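Local coordinates for protein-l-isoaspartate o-methyltransferase (Thermotoga maritima, PDB 1DL5), which probably starts the repair of age-damaged proteins by transferring a methyl group from S-adenosylmethionine to the carboxylate of isoaspartyl residues, at residues A[236-239]-A[240-244]. Numbering follows the deposited sequence.
Sequences RSHI and FVELV
His238 carries its ring with CG anti to the backbone nitrogen (chi1 -176°), while one turn on Glu242 sends CG to the side of its own nitrogen (chi1 -64°) and then runs extended, back toward the start of the helix. The two side chains therefore meet on one flank: Glu242 CG lies over a face of the imidazole near its rim, and the carboxylate plane is turned 48° from the ring. Glu242 OE2 stops 3.6 Å from His238 NE2 without a direct hydrogen bond; the hydroxyl of Ser180 links the two, hydrogen-bonded to each. The other carboxylate oxygen, Glu242 OE1, takes a bond from a water 2.8 Å away, and the same water donates to Ile239 O. Ile239 O also accepts Leu243 N at 3.3 Å. Ile239 CD1 approaches the carboxylate as well, 3.8 Å from Glu242 OE1.

Beneath this runs the regular i to i+4 ladder of the first turns of helix 237-248, with Arg236 as N-cap residue: its O accepts Phe240 N, and Ser237 O takes Val241 N at 2.8 Å. Val241 CG2 leans in to 3.1 Å from Ser237 O. The helix packs against strand 265-270 of the five-stranded antiparallel sheet and against helix 281-292; the Phe240 ring, one face against Val244 CG2, lies among Phe269, Leu287 and Trp290. Each carboxylate oxygen of the buried Glu242 thus has a hydrogen-bonding partner; these bonds and the nearby imidazole probably favour the anion, and the helix start may help.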
# COMPACT_ATOMS: atom_id res chain seq x y z
N ARG A 236 15.62 18.23 11.92
CA ARG A 236 14.68 19.25 11.46
C ARG A 236 13.28 18.66 11.30
O ARG A 236 12.64 18.82 10.26
CB ARG A 236 15.16 19.83 10.12
CG ARG A 236 16.56 20.43 10.19
CD ARG A 236 17.04 20.94 8.84
NE ARG A 236 18.35 21.56 8.95
CZ ARG A 236 19.01 22.12 7.93
NH1 ARG A 236 18.47 22.13 6.72
NH2 ARG A 236 20.20 22.67 8.13
N SER A 237 12.81 17.98 12.34
CA SER A 237 11.50 17.33 12.32
C SER A 237 10.34 18.23 11.91
O SER A 237 9.46 17.80 11.17
CB SER A 237 11.19 16.68 13.68
OG SER A 237 11.10 17.65 14.71
N HIS A 238 10.33 19.48 12.37
CA HIS A 238 9.23 20.39 12.02
C HIS A 238 9.16 20.59 10.51
O HIS A 238 8.07 20.64 9.94
CB HIS A 238 9.40 21.75 12.70
CG HIS A 238 8.27 22.69 12.45
ND1 HIS A 238 7.01 22.50 12.98
CD2 HIS A 238 8.19 23.81 11.70
CE1 HIS A 238 6.21 23.46 12.56
NE2 HIS A 238 6.90 24.27 11.79
N ILE A 239 10.32 20.71 9.87
CA ILE A 239 10.41 20.90 8.43
C ILE A 239 9.89 19.67 7.70
O ILE A 239 9.22 19.78 6.67
CB ILE A 239 11.88 21.15 7.99
CG1 ILE A 239 12.38 22.46 8.61
CG2 ILE A 239 11.98 21.21 6.46
CD1 ILE A 239 11.54 23.67 8.28
N PHE A 240 10.19 18.49 8.23
CA PHE A 240 9.72 17.26 7.60
C PHE A 240 8.22 17.12 7.78
O PHE A 240 7.52 16.68 6.87
CB PHE A 240 10.43 16.05 8.20
CG PHE A 240 10.16 14.77 7.45
CD1 PHE A 240 10.56 14.63 6.13
CD2 PHE A 240 9.49 13.71 8.07
CE1 PHE A 240 10.31 13.45 5.42
CE2 PHE A 240 9.22 12.53 7.37
CZ PHE A 240 9.63 12.40 6.04
N VAL A 241 7.72 17.49 8.96
CA VAL A 241 6.29 17.40 9.23
C VAL A 241 5.51 18.31 8.28
O VAL A 241 4.43 17.94 7.81
CB VAL A 241 5.98 17.78 10.70
CG1 VAL A 241 4.48 17.89 10.90
CG2 VAL A 241 6.54 16.71 11.62
N GLU A 242 6.05 19.49 7.99
CA GLU A 242 5.40 20.41 7.06
C GLU A 242 5.28 19.69 5.72
O GLU A 242 4.25 19.74 5.05
CB GLU A 242 6.22 21.68 6.84
CG GLU A 242 6.42 22.58 8.05
CD GLU A 242 7.10 23.90 7.69
OE1 GLU A 242 8.03 23.90 6.85
OE2 GLU A 242 6.71 24.95 8.25
N LEU A 243 6.36 19.02 5.32
CA LEU A 243 6.37 18.31 4.05
C LEU A 243 5.38 17.14 4.03
O LEU A 243 4.74 16.90 3.00
CB LEU A 243 7.80 17.82 3.75
CG LEU A 243 8.73 18.91 3.18
CD1 LEU A 243 10.19 18.50 3.32
CD2 LEU A 243 8.38 19.16 1.72
N VAL A 244 5.23 16.44 5.15
CA VAL A 244 4.29 15.32 5.21
C VAL A 244 2.86 15.84 5.08
O VAL A 244 2.01 15.22 4.45
CB VAL A 244 4.44 14.53 6.53
CG1 VAL A 244 3.30 13.50 6.66
CG2 VAL A 244 5.80 13.82 6.56
O HOH W 1 9.19 22.11 5.03